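Local coordinates for protein probable M18-family aminopeptidase 1 (Thermotoga maritima, PDB 2GLF) that probably acts as a zinc-dependent aminopeptidase, removing residues from the N-terminal end of peptides, at residues Leu353-Gly358 with Asn366-Glu371; Thr402-Phe407 with Ser412-Met417; Pro233-Met238 with Ser431-Leu436. One frame throughout, in Å; residues are numbered along the deposited sequence.

How the interactions relate
Followed from the N terminus, the chain first reaches 233-238, the early half of interaction 3, whose partner 431-436 comes 193 residues later; the wide loop so closed encloses both other contacts. Within it, interaction 1 closes a short loop between 353-358 and 366-371, and interaction 2 follows in series, joining 402-407 to 412-417. Interactions 1 and 2 touch, with centres about 8 Å apart, because strands 351-354 and 414-421 are neighbours in the large mixed sheet. Interaction 3 lies with its centre about 27 Å from either, in a small three-stranded antiparallel sheet, and ties that sheet's edge strand 234-236 to the start of the C-terminal helix.

Interaction 1 (Leu353-Gly358 with Asn366-Glu371); sequences LVKYTG and NDAHAE
Lys355 and Tyr356 run past Ala368 and Asp367 with backbones close, 4.8 Å between the CA atoms of Tyr356 and Asp367; Ala368 N gives a weak bond to Lys355 O, and Asp367 CA adds a CA-H...O contact to the same oxygen. The side chains supply the firmer tie. Lys355 leaves its backbone with CG turned away from the N (chi1 -175°), runs nearly straight and bends only at its last torsion, which brings NZ to within 2.7 Å of Asp367 OD2 in a salt bridge. The ammonium reaches that oxygen on its syn side, somewhat out of the carboxylate plane (22°), while the lysine CE passes Ala368 O. Asp367 OD2 also sits at the edge of the Tyr356 ring, in its plane, 3.7 Å from CD2. Ring and carboxylate point the same way side by side, but their planes stand 78° apart.

Lys362 bridges to Asp367 OD1 and makes a cation-pi contact with Tyr356, while Glu224 of a second subunit forms another salt bridge with Lys355 NZ and His117 of that subunit meets the Tyr356 ring edge-to-face. The buried aspartate thus has a lysine for each carboxylate oxygen, an arrangement that would be expected to favour its charged form.

In the fold, the contact belongs to a beta-alpha-beta unit, joining the end of strand 351-354 to the approach to helix 370-382, for which His369 stands at the N-cap position. Strand 414-421 lies alongside, with Val414 touching Asn366 and Ile415 touching Ala368, and helix 404-408 packs on Asn366.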
ATOM      1  N   LEU A 353      45.236   5.356  -4.405  1.00 23.31           N
ATOM      2  CA  LEU A 353      45.706   4.370  -3.442  1.00 23.99           C
ATOM      3  C   LEU A 353      44.472   4.000  -2.622  1.00 24.23           C
ATOM      4  O   LEU A 353      43.921   4.834  -1.899  1.00 24.64           O
ATOM      5  CB  LEU A 353      46.808   4.982  -2.563  1.00 13.25           C
ATOM      6  CG  LEU A 353      47.506   4.134  -1.495  1.00 14.21           C
ATOM      7  CD1 LEU A 353      48.855   4.742  -1.176  1.00 15.78           C
ATOM      8  CD2 LEU A 353      46.648   4.050  -0.240  1.00 15.09           C
ATOM      9  N   VAL A 354      44.024   2.758  -2.770  1.00 13.41           N
ATOM     10  CA  VAL A 354      42.839   2.263  -2.073  1.00 13.41           C
ATOM     11  C   VAL A 354      43.240   1.328  -0.944  1.00 14.00           C
ATOM     12  O   VAL A 354      43.703   0.210  -1.191  1.00 14.87           O
ATOM     13  CB  VAL A 354      41.919   1.474  -3.028  1.00  8.49           C
ATOM     14  CG1 VAL A 354      40.574   1.283  -2.394  1.00  8.49           C
ATOM     15  CG2 VAL A 354      41.796   2.193  -4.363  1.00  8.49           C
ATOM     16  N   LYS A 355      43.055   1.773   0.293  1.00 26.33           N
ATOM     17  CA  LYS A 355      43.414   0.952   1.442  1.00 27.73           C
ATOM     18  C   LYS A 355      42.462  -0.225   1.652  1.00 28.31           C
ATOM     19  O   LYS A 355      42.873  -1.278   2.141  1.00 28.28           O
ATOM     20  CB  LYS A 355      43.473   1.813   2.706  1.00 23.60           C
ATOM     21  CG  LYS A 355      43.965   1.064   3.921  1.00 23.57           C
ATOM     22  CD  LYS A 355      44.412   2.021   4.997  1.00 24.35           C
ATOM     23  CE  LYS A 355      44.807   1.283   6.264  1.00 24.72           C
ATOM     24  NZ  LYS A 355      43.648   0.558   6.855  1.00 26.93           N
ATOM     25  N   TYR A 356      41.194  -0.045   1.280  1.00 27.85           N
ATOM     26  CA  TYR A 356      40.186  -1.099   1.429  1.00 28.37           C
ATOM     27  C   TYR A 356      38.954  -0.883   0.548  1.00 29.50           C
ATOM     28  O   TYR A 356      38.617   0.253   0.193  1.00 29.43           O
ATOM     29  CB  TYR A 356      39.754  -1.222   2.898  1.00 31.92           C
ATOM     30  CG  TYR A 356      39.226   0.061   3.503  1.00 31.66           C
ATOM     31  CD1 TYR A 356      38.014   0.609   3.083  1.00 28.75           C
ATOM     32  CD2 TYR A 356      39.957   0.748   4.471  1.00 32.69           C
ATOM     33  CE1 TYR A 356      37.545   1.809   3.605  1.00 28.92           C
ATOM     34  CE2 TYR A 356      39.498   1.949   4.999  1.00 32.70           C
ATOM     35  CZ  TYR A 356      38.293   2.475   4.561  1.00 31.55           C
ATOM     36  OH  TYR A 356      37.842   3.672   5.065  1.00 30.57           O
ATOM     37  N   THR A 357      38.287  -1.988   0.211  1.00 36.68           N
ATOM     38  CA  THR A 357      37.089  -1.971  -0.625  1.00 38.10           C
ATOM     39  C   THR A 357      36.170  -3.135  -0.284  1.00 38.88           C
ATOM     40  O   THR A 357      36.239  -4.188  -0.921  1.00 39.92           O
ATOM     41  CB  THR A 357      37.437  -2.105  -2.121  1.00 46.02           C
ATOM     42  OG1 THR A 357      38.251  -3.267  -2.318  1.00 47.70           O
ATOM     43  CG2 THR A 357      38.174  -0.883  -2.616  1.00 46.69           C
ATOM     44  N   GLY A 358      35.306  -2.956   0.708  1.00 50.89           N
ATOM     45  CA  GLY A 358      34.402  -4.034   1.075  1.00 51.13           C
ATOM     46  C   GLY A 358      32.946  -3.635   0.956  1.00 50.89           C
ATOM     47  O   GLY A 358      32.551  -2.970  -0.002  1.00 51.01           O
ATOM     48  N   ASN A 366      40.410  -6.981   1.452  1.00 35.21           N
ATOM     49  CA  ASN A 366      41.746  -6.877   2.000  1.00 34.66           C
ATOM     50  C   ASN A 366      41.864  -5.461   2.548  1.00 33.95           C
ATOM     51  O   ASN A 366      41.289  -4.532   1.992  1.00 35.05           O
ATOM     52  CB  ASN A 366      42.790  -7.106   0.911  1.00 30.72           C
ATOM     53  CG  ASN A 366      44.186  -6.789   1.384  1.00 29.41           C
ATOM     54  OD1 ASN A 366      44.829  -5.865   0.882  1.00 26.36           O
ATOM     55  ND2 ASN A 366      44.665  -7.547   2.368  1.00 29.69           N
ATOM     56  N   ASP A 367      42.597  -5.295   3.638  1.00 27.75           N
ATOM     57  CA  ASP A 367      42.760  -3.979   4.231  1.00 27.48           C
ATOM     58  C   ASP A 367      44.228  -3.716   4.565  1.00 27.34           C
ATOM     59  O   ASP A 367      44.681  -3.991   5.681  1.00 28.31           O
ATOM     60  CB  ASP A 367      41.900  -3.876   5.490  1.00 33.68           C
ATOM     61  CG  ASP A 367      41.883  -2.483   6.071  1.00 35.74           C
ATOM     62  OD1 ASP A 367      41.140  -2.259   7.054  1.00 37.71           O
ATOM     63  OD2 ASP A 367      42.611  -1.614   5.546  1.00 36.64           O
ATOM     64  N   ALA A 368      44.961  -3.184   3.587  1.00 17.68           N
ATOM     65  CA  ALA A 368      46.380  -2.877   3.734  1.00 16.29           C
ATOM     66  C   ALA A 368      46.735  -2.353   5.118  1.00 15.99           C
ATOM     67  O   ALA A 368      46.138  -1.390   5.600  1.00 15.99           O
ATOM     68  CB  ALA A 368      46.794  -1.869   2.691  1.00 19.27           C
ATOM     69  N   HIS A 369      47.712  -2.998   5.748  1.00 18.72           N
ATOM     70  CA  HIS A 369      48.169  -2.617   7.080  1.00 17.89           C
ATOM     71  C   HIS A 369      48.852  -1.257   7.002  1.00 17.57           C
ATOM     72  O   HIS A 369      49.449  -0.915   5.986  1.00 17.52           O
ATOM     73  CB  HIS A 369      49.166  -3.651   7.601  1.00 25.30           C
ATOM     74  CG  HIS A 369      48.636  -5.049   7.625  1.00 25.52           C
ATOM     75  ND1 HIS A 369      47.555  -5.425   8.392  1.00 26.22           N
ATOM     76  CD2 HIS A 369      49.058  -6.171   6.996  1.00 24.56           C
ATOM     77  CE1 HIS A 369      47.335  -6.719   8.238  1.00 23.03           C
ATOM     78  NE2 HIS A 369      48.233  -7.197   7.396  1.00 22.05           N
ATOM     79  N   ALA A 370      48.773  -0.485   8.075  1.00 17.95           N
ATOM     80  CA  ALA A 370      49.393   0.826   8.095  1.00 18.54           C
ATOM     81  C   ALA A 370      50.871   0.750   7.708  1.00 18.94           C
ATOM     82  O   ALA A 370      51.362   1.577   6.930  1.00 19.30           O
ATOM     83  CB  ALA A 370      49.246   1.443   9.467  1.00  2.46           C
ATOM     84  N   GLU A 371      51.581  -0.240   8.242  1.00 18.92           N
ATOM     85  CA  GLU A 371      53.003  -0.392   7.951  1.00 19.28           C
ATOM     86  C   GLU A 371      53.273  -0.463   6.455  1.00 18.51           C
ATOM     87  O   GLU A 371      54.196   0.181   5.954  1.00 18.21           O
ATOM     88  CB  GLU A 371      53.573  -1.642   8.633  1.00 48.51           C
ATOM     89  CG  GLU A 371      52.553  -2.505   9.360  1.00 53.51           C
ATOM     90  CD  GLU A 371      52.068  -1.886  10.656  1.00 58.55           C
ATOM     91  OE1 GLU A 371      52.875  -1.767  11.606  1.00 54.77           O
ATOM     92  OE2 GLU A 371      50.875  -1.519  10.720  1.00 62.65           O
TER

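Interaction 2 (Thr402-Phe407 with Ser412-Met417); sequences TIAKFF and SDVIDM
Thr402 and Asp416 make the polar link between 402-407 and 412-417: Thr402 OG1 donates to Asp416 OD2, the two side chains meeting at a slant. The modelled 2.4 Å between Thr402 OG1 and Asp416 OD2 is very short and therefore doubtful at this resolution. Thr402 OG1 also accepts a weak bond from Ala404 N at 3.5 Å, so it caps the turn into helix 404-408 while holding the carboxylate. With chi1 at 58°, OG1 lies between the threonine's own backbone N and carbonyl carbon, from where it can serve both partners. Ser324 OG is a second hydrogen-bond partner of Asp416 OD2.

The arrangement packs a short helix against strand 414-421, an inner strand of the large mixed sheet, close to the metal site: the Thr402 side chain is about 6 Å from a bound manganese ion, and it touches Asp326, a manganese ligand.

Apolar contacts centre on Val414, whose two methyls divide the work. Val414 CG1 packs on Ala404 CB at 3.6 Å, and Val414 CG2 lies 3.9 Å from Phe407 CB. The Phe407 ring itself leads away from the strand to meet Phe275 and Tyr293.

At the far end from Thr402, a water donates to Phe407 O and hydrogen-bonds with Ser412 OG at 2.6 Å, linking the helix to the loop that leads into strand 414-421.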
ATOM      1  N   THR A 402      38.397  -6.706  -4.557  1.00 35.16           N
ATOM      2  CA  THR A 402      39.308  -6.947  -5.671  1.00 32.76           C
ATOM      3  C   THR A 402      40.060  -8.241  -5.401  1.00 31.56           C
ATOM      4  O   THR A 402      39.811  -8.907  -4.395  1.00 31.77           O
ATOM      5  CB  THR A 402      40.331  -5.817  -5.830  1.00 21.64           C
ATOM      6  OG1 THR A 402      41.070  -5.679  -4.614  1.00 21.05           O
ATOM      7  CG2 THR A 402      39.637  -4.503  -6.148  1.00 19.86           C
ATOM      8  N   ILE A 403      40.989  -8.589  -6.287  1.00 31.87           N
ATOM      9  CA  ILE A 403      41.745  -9.823  -6.126  1.00 29.34           C
ATOM     10  C   ILE A 403      42.856  -9.728  -5.080  1.00 28.90           C
ATOM     11  O   ILE A 403      43.494 -10.728  -4.748  1.00 28.74           O
ATOM     12  CB  ILE A 403      42.346 -10.289  -7.468  1.00  3.99           C
ATOM     13  CG1 ILE A 403      43.489  -9.373  -7.898  1.00  3.99           C
ATOM     14  CG2 ILE A 403      41.265 -10.299  -8.527  1.00  3.99           C
ATOM     15  CD1 ILE A 403      44.245  -9.890  -9.114  1.00  3.99           C
ATOM     16  N   ALA A 404      43.070  -8.528  -4.553  1.00 16.50           N
ATOM     17  CA  ALA A 404      44.101  -8.319  -3.549  1.00 15.99           C
ATOM     18  C   ALA A 404      43.996  -9.344  -2.425  1.00 15.37           C
ATOM     19  O   ALA A 404      44.990  -9.962  -2.047  1.00 14.88           O
ATOM     20  CB  ALA A 404      44.001  -6.909  -2.979  1.00 23.81           C
ATOM     21  N   LYS A 405      42.791  -9.531  -1.898  1.00 21.58           N
ATOM     22  CA  LYS A 405      42.580 -10.478  -0.805  1.00 21.73           C
ATOM     23  C   LYS A 405      43.251 -11.848  -1.015  1.00 22.08           C
ATOM     24  O   LYS A 405      43.878 -12.390  -0.100  1.00 20.80           O
ATOM     25  CB  LYS A 405      41.080 -10.685  -0.570  1.00 25.23           C
ATOM     26  CG  LYS A 405      40.374 -11.407  -1.704  1.00 24.75           C
ATOM     27  CD  LYS A 405      38.964 -11.828  -1.319  1.00 30.26           C
ATOM     28  CE  LYS A 405      38.035 -10.637  -1.149  1.00 29.90           C
ATOM     29  NZ  LYS A 405      36.643 -11.091  -0.888  1.00 31.26           N
ATOM     30  N   PHE A 406      43.118 -12.399  -2.220  1.00 27.99           N
ATOM     31  CA  PHE A 406      43.679 -13.707  -2.541  1.00 28.80           C
ATOM     32  C   PHE A 406      45.183 -13.804  -2.366  1.00 29.64           C
ATOM     33  O   PHE A 406      45.704 -14.848  -1.961  1.00 30.12           O
ATOM     34  CB  PHE A 406      43.311 -14.097  -3.969  1.00 16.63           C
ATOM     35  CG  PHE A 406      41.838 -14.089  -4.227  1.00 17.27           C
ATOM     36  CD1 PHE A 406      40.967 -14.760  -3.367  1.00 18.45           C
ATOM     37  CD2 PHE A 406      41.312 -13.395  -5.318  1.00 17.35           C
ATOM     38  CE1 PHE A 406      39.592 -14.738  -3.583  1.00 17.72           C
ATOM     39  CE2 PHE A 406      39.933 -13.367  -5.544  1.00 18.09           C
ATOM     40  CZ  PHE A 406      39.071 -14.042  -4.672  1.00 16.96           C
ATOM     41  N   PHE A 407      45.888 -12.724  -2.672  1.00 32.31           N
ATOM     42  CA  PHE A 407      47.333 -12.735  -2.536  1.00 33.42           C
ATOM     43  C   PHE A 407      47.750 -12.531  -1.087  1.00 34.69           C
ATOM     44  O   PHE A 407      48.718 -13.138  -0.622  1.00 35.17           O
ATOM     45  CB  PHE A 407      47.950 -11.682  -3.455  1.00 28.25           C
ATOM     46  CG  PHE A 407      47.747 -11.984  -4.904  1.00 28.45           C
ATOM     47  CD1 PHE A 407      46.520 -11.745  -5.509  1.00 27.27           C
ATOM     48  CD2 PHE A 407      48.753 -12.597  -5.645  1.00 29.51           C
ATOM     49  CE1 PHE A 407      46.292 -12.114  -6.824  1.00 27.35           C
ATOM     50  CE2 PHE A 407      48.536 -12.976  -6.970  1.00 28.78           C
ATOM     51  CZ  PHE A 407      47.302 -12.734  -7.558  1.00 28.61           C
ATOM     52  N   SER A 412      51.567 -12.685   1.751  1.00 21.67           N
ATOM     53  CA  SER A 412      52.265 -11.438   1.439  1.00 21.94           C
ATOM     54  C   SER A 412      51.376 -10.210   1.577  1.00 21.79           C
ATOM     55  O   SER A 412      50.156 -10.309   1.494  1.00 22.08           O
ATOM     56  CB  SER A 412      52.855 -11.498   0.027  1.00 28.19           C
ATOM     57  OG  SER A 412      51.879 -11.882  -0.919  1.00 31.50           O
ATOM     58  N   ASP A 413      52.002  -9.055   1.793  1.00 28.60           N
ATOM     59  CA  ASP A 413      51.287  -7.790   1.944  1.00 28.66           C
ATOM     60  C   ASP A 413      50.830  -7.236   0.600  1.00 27.97           C
ATOM     61  O   ASP A 413      51.583  -7.236  -0.376  1.00 28.43           O
ATOM     62  CB  ASP A 413      52.177  -6.777   2.661  1.00 22.85           C
ATOM     63  CG  ASP A 413      52.283  -7.055   4.150  1.00 25.47           C
ATOM     64  OD1 ASP A 413      51.440  -6.548   4.919  1.00 25.95           O
ATOM     65  OD2 ASP A 413      53.200  -7.796   4.553  1.00 26.61           O
ATOM     66  N   VAL A 414      49.586  -6.764   0.562  1.00 11.86           N
ATOM     67  CA  VAL A 414      48.994  -6.227  -0.656  1.00 10.40           C
ATOM     68  C   VAL A 414      48.371  -4.852  -0.448  1.00 10.40           C
ATOM     69  O   VAL A 414      48.079  -4.455   0.682  1.00 10.40           O
ATOM     70  CB  VAL A 414      47.908  -7.169  -1.172  1.00 11.24           C
ATOM     71  CG1 VAL A 414      47.555  -6.825  -2.612  1.00 10.41           C
ATOM     72  CG2 VAL A 414      48.380  -8.605  -1.032  1.00 10.89           C
ATOM     73  N   ILE A 415      48.162  -4.141  -1.554  1.00 18.80           N
ATOM     74  CA  ILE A 415      47.576  -2.798  -1.546  1.00 18.80           C
ATOM     75  C   ILE A 415      46.956  -2.501  -2.910  1.00 18.80           C
ATOM     76  O   ILE A 415      47.621  -2.613  -3.936  1.00 18.80           O
ATOM     77  CB  ILE A 415      48.651  -1.711  -1.255  1.00 11.01           C
ATOM     78  CG1 ILE A 415      48.017  -0.320  -1.227  1.00 11.01           C
ATOM     79  CG2 ILE A 415      49.736  -1.752  -2.318  1.00 11.01           C
ATOM     80  CD1 ILE A 415      47.033  -0.125  -0.110  1.00 11.01           C
ATOM     81  N   ASP A 416      45.679  -2.131  -2.918  1.00 26.09           N
ATOM     82  CA  ASP A 416      44.992  -1.810  -4.166  1.00 27.42           C
ATOM     83  C   ASP A 416      45.489  -0.461  -4.676  1.00 28.05           C
ATOM     84  O   ASP A 416      45.625   0.491  -3.907  1.00 28.38           O
ATOM     85  CB  ASP A 416      43.480  -1.750  -3.945  1.00 41.22           C
ATOM     86  CG  ASP A 416      42.919  -3.049  -3.401  1.00 42.94           C
ATOM     87  OD1 ASP A 416      42.818  -3.194  -2.161  1.00 45.33           O
ATOM     88  OD2 ASP A 416      42.590  -3.929  -4.220  1.00 43.81           O
HETATM   89  N   MSE A 417      45.754  -0.376  -5.975  1.00 22.40           N
HETATM   90  CA  MSE A 417      46.251   0.861  -6.558  1.00 24.85           C
HETATM   91  C   MSE A 417      45.950   0.910  -8.051  1.00 22.76           C
HETATM   92  O   MSE A 417      46.075  -0.090  -8.759  1.00 22.94           O
HETATM   93  CB  MSE A 417      47.752   0.957  -6.316  1.00 58.44           C
HETATM   94  CG  MSE A 417      48.321   2.344  -6.455  1.00 62.62           C
HETATM   95 SE   MSE A 417      50.083   2.421  -5.678  1.00 66.79          SE
HETATM   96  CE  MSE A 417      49.566   2.661  -3.832  1.00 63.15           C
TER
HETATM   97  O   HOH W   1      51.234 -13.644  -2.658  1.00 17.86           O

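Interaction 3 (Pro233-Met238 with Ser431-Leu436); sequences PREVGM and SSKADL
Glu235 and Lys433 reach across a gap that their backbones leave wide, 8.7 Å between CA atoms, and meet obliquely. Lys433 extends fully from the first turn of helix 433-449, with all torsions beyond CG near 180°, which carries its ammonium to the glutamate. Lys433 NZ lies 2.6 Å from Glu235 OE2 in a salt bridge. The glutamate comes from strand 234-236 with its CG beside the backbone N (chi1 -68°) and the chain stretched on to CD. Alongside the bridge, Lys433 CE passes Glu235 CG at 3.9 Å.

Further partners surround the pair. Lys433 NZ also bridges to Glu17 of helix 13-29 and donates to Arg240 O, while Glu235 OE1 pairs with Arg240 NE. Strands 234-236 and 429-432 are the outer strands of the three-stranded sheet; the bridge spans from the first to the start of the helix that follows the second.

Two carboxylates thus share one lysine, and two cations serve one glutamate; this alternation of charge would be expected to keep all four groups ionised, and adds a charged link among helix 13-29, strand 234-236 and helix 433-449.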
ATOM      1  N   PRO A 233      38.784   2.892 -28.989  1.00 17.43           N
ATOM      2  CA  PRO A 233      39.323   3.894 -28.063  1.00 17.00           C
ATOM      3  C   PRO A 233      39.431   5.266 -28.732  1.00 16.96           C
ATOM      4  O   PRO A 233      39.855   5.362 -29.883  1.00 15.98           O
ATOM      5  CB  PRO A 233      40.685   3.313 -27.685  1.00  7.97           C
ATOM      6  CG  PRO A 233      40.463   1.824 -27.806  1.00  7.97           C
ATOM      7  CD  PRO A 233      39.677   1.725 -29.087  1.00  7.97           C
ATOM      8  N   ARG A 234      39.042   6.316 -28.010  1.00 15.41           N
ATOM      9  CA  ARG A 234      39.091   7.679 -28.535  1.00 15.97           C
ATOM     10  C   ARG A 234      39.386   8.722 -27.470  1.00 16.91           C
ATOM     11  O   ARG A 234      39.073   8.530 -26.294  1.00 18.03           O
ATOM     12  CB  ARG A 234      37.760   8.044 -29.197  1.00 23.54           C
ATOM     13  CG  ARG A 234      37.444   7.233 -30.424  1.00 23.13           C
ATOM     14  CD  ARG A 234      38.428   7.547 -31.527  1.00 26.20           C
ATOM     15  NE  ARG A 234      38.192   8.871 -32.090  1.00 21.72           N
ATOM     16  CZ  ARG A 234      37.084   9.206 -32.740  1.00 18.11           C
ATOM     17  NH1 ARG A 234      36.123   8.309 -32.898  1.00 15.48           N
ATOM     18  NH2 ARG A 234      36.937  10.428 -33.237  1.00 17.10           N
ATOM     19  N   GLU A 235      39.996   9.829 -27.891  1.00 29.02           N
ATOM     20  CA  GLU A 235      40.288  10.932 -26.986  1.00 28.97           C
ATOM     21  C   GLU A 235      38.919  11.466 -26.615  1.00 27.85           C
ATOM     22  O   GLU A 235      37.980  11.358 -27.404  1.00 28.31           O
ATOM     23  CB  GLU A 235      41.033  12.058 -27.698  1.00 33.41           C
ATOM     24  CG  GLU A 235      42.441  11.771 -28.143  1.00 35.09           C
ATOM     25  CD  GLU A 235      43.078  13.006 -28.757  1.00 36.86           C
ATOM     26  OE1 GLU A 235      42.598  13.462 -29.815  1.00 40.34           O
ATOM     27  OE2 GLU A 235      44.048  13.534 -28.176  1.00 41.27           O
ATOM     28  N   VAL A 236      38.795  12.057 -25.434  1.00 15.46           N
ATOM     29  CA  VAL A 236      37.506  12.592 -25.027  1.00 14.33           C
ATOM     30  C   VAL A 236      37.637  13.995 -24.448  1.00 14.21           C
ATOM     31  O   VAL A 236      38.610  14.302 -23.759  1.00 14.17           O
ATOM     32  CB  VAL A 236      36.818  11.664 -23.989  1.00 11.15           C
ATOM     33  CG1 VAL A 236      35.426  12.170 -23.682  1.00 10.47           C
ATOM     34  CG2 VAL A 236      36.743  10.246 -24.526  1.00 10.48           C
ATOM     35  N   GLY A 237      36.663  14.848 -24.758  1.00 18.61           N
ATOM     36  CA  GLY A 237      36.658  16.207 -24.241  1.00 18.61           C
ATOM     37  C   GLY A 237      37.282  17.287 -25.107  1.00 18.88           C
ATOM     38  O   GLY A 237      38.130  17.008 -25.950  1.00 18.61           O
HETATM   39  N   MSE A 238      36.854  18.528 -24.889  1.00 14.86           N
HETATM   40  CA  MSE A 238      37.374  19.666 -25.631  1.00 14.86           C
HETATM   41  C   MSE A 238      38.887  19.762 -25.498  1.00 14.86           C
HETATM   42  O   MSE A 238      39.571  20.115 -26.454  1.00 14.86           O
HETATM   43  CB  MSE A 238      36.738  20.971 -25.141  1.00 49.34           C
HETATM   44  CG  MSE A 238      35.373  21.279 -25.746  1.00 53.35           C
HETATM   45 SE   MSE A 238      35.396  21.430 -27.698  1.00 61.57          SE
HETATM   46  CE  MSE A 238      36.703  22.847 -27.876  1.00 58.19           C
ATOM     47  N   SER A 431      38.667   7.457 -18.631  1.00 19.58           N
ATOM     48  CA  SER A 431      39.820   7.583 -17.748  1.00 20.21           C
ATOM     49  C   SER A 431      40.605   8.811 -18.189  1.00 19.25           C
ATOM     50  O   SER A 431      40.390   9.327 -19.281  1.00 19.60           O
ATOM     51  CB  SER A 431      40.716   6.351 -17.850  1.00 24.21           C
ATOM     52  OG  SER A 431      41.334   6.281 -19.122  1.00 26.77           O
ATOM     53  N   SER A 432      41.512   9.276 -17.339  1.00 25.44           N
ATOM     54  CA  SER A 432      42.332  10.443 -17.648  1.00 24.63           C
ATOM     55  C   SER A 432      43.665  10.033 -18.281  1.00 24.25           C
ATOM     56  O   SER A 432      44.270   9.043 -17.873  1.00 23.92           O
ATOM     57  CB  SER A 432      42.595  11.234 -16.365  1.00 17.79           C
ATOM     58  OG  SER A 432      43.608  12.201 -16.554  1.00 17.23           O
ATOM     59  N   LYS A 433      44.119  10.780 -19.284  1.00 14.45           N
ATOM     60  CA  LYS A 433      45.402  10.479 -19.924  1.00 13.77           C
ATOM     61  C   LYS A 433      46.518  10.703 -18.910  1.00 13.58           C
ATOM     62  O   LYS A 433      47.492   9.953 -18.870  1.00 13.98           O
ATOM     63  CB  LYS A 433      45.649  11.387 -21.133  1.00 14.38           C
ATOM     64  CG  LYS A 433      44.843  11.041 -22.354  1.00 15.28           C
ATOM     65  CD  LYS A 433      45.111  12.028 -23.463  1.00 14.50           C
ATOM     66  CE  LYS A 433      44.298  11.687 -24.696  1.00 13.78           C
ATOM     67  NZ  LYS A 433      44.571  12.645 -25.802  1.00  8.90           N
ATOM     68  N   ALA A 434      46.371  11.747 -18.099  1.00 18.96           N
ATOM     69  CA  ALA A 434      47.363  12.064 -17.077  1.00 18.96           C
ATOM     70  C   ALA A 434      47.468  10.940 -16.042  1.00 18.96           C
ATOM     71  O   ALA A 434      48.567  10.576 -15.626  1.00 18.96           O
ATOM     72  CB  ALA A 434      47.013  13.388 -16.390  1.00 13.80           C
ATOM     73  N   ASP A 435      46.330  10.387 -15.630  1.00 12.49           N
ATOM     74  CA  ASP A 435      46.355   9.312 -14.647  1.00 13.48           C
ATOM     75  C   ASP A 435      46.932   8.044 -15.261  1.00 13.49           C
ATOM     76  O   ASP A 435      47.717   7.329 -14.627  1.00 13.81           O
ATOM     77  CB  ASP A 435      44.952   9.040 -14.089  1.00 29.70           C
ATOM     78  CG  ASP A 435      44.429  10.184 -13.222  1.00 33.03           C
ATOM     79  OD1 ASP A 435      45.239  10.871 -12.565  1.00 34.09           O
ATOM     80  OD2 ASP A 435      43.199  10.386 -13.182  1.00 36.46           O
ATOM     81  N   LEU A 436      46.549   7.768 -16.502  1.00 18.36           N
ATOM     82  CA  LEU A 436      47.042   6.593 -17.205  1.00 17.82           C
ATOM     83  C   LEU A 436      48.570   6.557 -17.078  1.00 19.08           C
ATOM     84  O   LEU A 436      49.155   5.554 -16.656  1.00 19.05           O
ATOM     85  CB  LEU A 436      46.634   6.678 -18.676  1.00  8.65           C
ATOM     86  CG  LEU A 436      46.802   5.511 -19.655  1.00  8.65           C
ATOM     87  CD1 LEU A 436      47.675   5.966 -20.806  1.00  8.65           C
ATOM     88  CD2 LEU A 436      47.388   4.287 -18.973  1.00  8.65           C
TER